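Local coordinates for protein Fe(2+) transporter FeoB (Escherichia coli, PDB 3I8S) that takes up ferrous iron across the inner membrane in a GTP-driven process, its cytosolic G domain binding and slowly hydrolysing the nucleotide, at residues L89-D94 against C115-N120. Sequence-based numbering, arbitrary orientation.
Sequences LINVVD and CIVALN
The carboxamide of Asn-120 turns its ND2 end to methyl CG1 of Val-92, 3.6 Å away, the two side chains meeting at a slant on the sheet face that also bears Ile-90, Ile-116 and Ala-118; on the reverse face the side chain of Asn-91 runs alongside that of Val-117. The strands are parallel neighbours in the central sheet of a P-loop GTPase, joined by helix 98-111 in a beta-alpha-beta crossover. That helix packs over the face of Leu-89, Val-93 and Cys-115, whereas helix 154-164 covers Ile-90 and Ile-116. Five backbone bonds alternate across the pair, Val-93 N to Ala-118 O (2.9 Å, 173° at the hydrogen) among the straighter, while Ala-118 N sits above the carbonyl plane of Asn-91. Ile-90 CG2, set anti to its own N, reaches Ala-118 CB at 3.9 Å. Asn-120 opens the GTP-binding Asn-Met-Leu-Asp sequence, the G4 motif, and its ND2 makes a weak hydrogen bond to Ser-14 O, so the G4 motif and the P-loop touch here. On the face of Asn-91 and Val-117, the two methyls of Val-93 part: CG2 touches Val-117 CG1 at 3.8 Å, and CG1 lies 3.8 Å from Leu-119 CD1.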
loop_
_atom_site.group_PDB
_atom_site.type_symbol
_atom_site.label_atom_id
_atom_site.label_comp_id
_atom_site.label_asym_id
_atom_site.label_seq_id
_atom_site.Cartn_x
_atom_site.Cartn_y
_atom_site.Cartn_z
ATOM N N LEU A 89 2.454 7.681 -3.187
ATOM C CA LEU A 89 2.316 7.304 -1.789
ATOM C C LEU A 89 3.703 7.051 -1.221
ATOM O O LEU A 89 4.597 6.554 -1.931
ATOM C CB LEU A 89 1.536 6.009 -1.666
ATOM C CG LEU A 89 0.154 5.980 -2.222
ATOM C CD1 LEU A 89 -0.361 4.537 -2.015
ATOM C CD2 LEU A 89 -0.648 7.036 -1.488
ATOM N N ILE A 90 3.904 7.424 0.038
ATOM C CA ILE A 90 5.078 7.004 0.801
ATOM C C ILE A 90 4.530 6.036 1.799
ATOM O O ILE A 90 3.655 6.376 2.629
ATOM C CB ILE A 90 5.832 8.162 1.512
ATOM C CG1 ILE A 90 6.415 9.091 0.437
ATOM C CG2 ILE A 90 6.953 7.595 2.443
ATOM C CD1 ILE A 90 6.935 10.358 0.992
ATOM N N ASN A 91 5.014 4.812 1.685
ATOM C CA ASN A 91 4.600 3.722 2.535
ATOM C C ASN A 91 5.634 3.488 3.599
ATOM O O ASN A 91 6.720 3.025 3.290
ATOM C CB ASN A 91 4.361 2.478 1.687
ATOM C CG ASN A 91 4.009 1.227 2.510
ATOM O OD1 ASN A 91 3.400 1.267 3.613
ATOM N ND2 ASN A 91 4.366 0.098 1.938
ATOM N N VAL A 92 5.300 3.860 4.821
ATOM C CA VAL A 92 6.220 3.722 5.982
ATOM C C VAL A 92 6.165 2.308 6.500
ATOM O O VAL A 92 5.100 1.843 6.903
ATOM C CB VAL A 92 5.927 4.752 7.056
ATOM C CG1 VAL A 92 6.991 4.650 8.116
ATOM C CG2 VAL A 92 5.880 6.158 6.423
ATOM N N VAL A 93 7.291 1.604 6.431
ATOM C CA VAL A 93 7.364 0.185 6.739
ATOM C C VAL A 93 8.315 -0.043 7.881
ATOM O O VAL A 93 9.452 0.375 7.845
ATOM C CB VAL A 93 7.807 -0.650 5.488
ATOM C CG1 VAL A 93 8.192 -2.133 5.883
ATOM C CG2 VAL A 93 6.710 -0.561 4.409
ATOM N N ASP A 94 7.809 -0.650 8.942
ATOM C CA ASP A 94 8.579 -1.045 10.133
ATOM C C ASP A 94 9.527 -2.240 9.840
ATOM O O ASP A 94 9.069 -3.364 9.770
ATOM C CB ASP A 94 7.587 -1.372 11.266
ATOM C CG ASP A 94 8.247 -1.862 12.558
ATOM O OD1 ASP A 94 9.503 -1.892 12.661
ATOM O OD2 ASP A 94 7.511 -2.223 13.548
ATOM N N CYS A 115 4.653 4.295 -5.610
ATOM C CA CYS A 115 5.018 4.178 -4.193
ATOM C C CYS A 115 6.509 4.383 -4.003
ATOM O O CYS A 115 7.322 4.101 -4.908
ATOM C CB CYS A 115 4.669 2.778 -3.655
ATOM S SG CYS A 115 2.925 2.439 -3.397
ATOM N N ILE A 116 6.852 4.929 -2.843
ATOM C CA ILE A 116 8.179 4.881 -2.309
ATOM C C ILE A 116 8.043 4.222 -0.942
ATOM O O ILE A 116 7.225 4.671 -0.125
ATOM C CB ILE A 116 8.758 6.296 -2.116
ATOM C CG1 ILE A 116 8.959 6.981 -3.490
ATOM C CG2 ILE A 116 10.098 6.189 -1.352
ATOM C CD1 ILE A 116 9.086 8.459 -3.373
ATOM N N VAL A 117 8.803 3.156 -0.681
ATOM C CA VAL A 117 8.840 2.604 0.694
ATOM C C VAL A 117 9.854 3.346 1.524
ATOM O O VAL A 117 11.057 3.454 1.145
ATOM C CB VAL A 117 9.120 1.079 0.731
ATOM C CG1 VAL A 117 9.460 0.585 2.113
ATOM C CG2 VAL A 117 7.975 0.333 0.091
ATOM N N ALA A 118 9.409 3.822 2.677
ATOM C CA ALA A 118 10.341 4.371 3.660
ATOM C C ALA A 118 10.497 3.349 4.785
ATOM O O ALA A 118 9.573 3.152 5.584
ATOM C CB ALA A 118 9.867 5.689 4.196
ATOM N N LEU A 119 11.691 2.772 4.853
ATOM C CA LEU A 119 12.010 1.730 5.808
ATOM C C LEU A 119 12.531 2.336 7.094
ATOM O O LEU A 119 13.636 2.944 7.156
ATOM C CB LEU A 119 12.966 0.704 5.181
ATOM C CG LEU A 119 13.152 -0.650 5.855
ATOM C CD1 LEU A 119 11.897 -1.532 5.845
ATOM C CD2 LEU A 119 14.314 -1.433 5.194
ATOM N N ASN A 120 11.712 2.131 8.132
ATOM C CA ASN A 120 11.899 2.674 9.458
ATOM C C ASN A 120 12.270 1.632 10.531
ATOM O O ASN A 120 12.252 0.438 10.285
ATOM C CB ASN A 120 10.540 3.303 9.873
ATOM C CG ASN A 120 10.684 4.658 10.399
ATOM O OD1 ASN A 120 11.792 5.127 10.680
ATOM N ND2 ASN A 120 9.564 5.336 10.540
#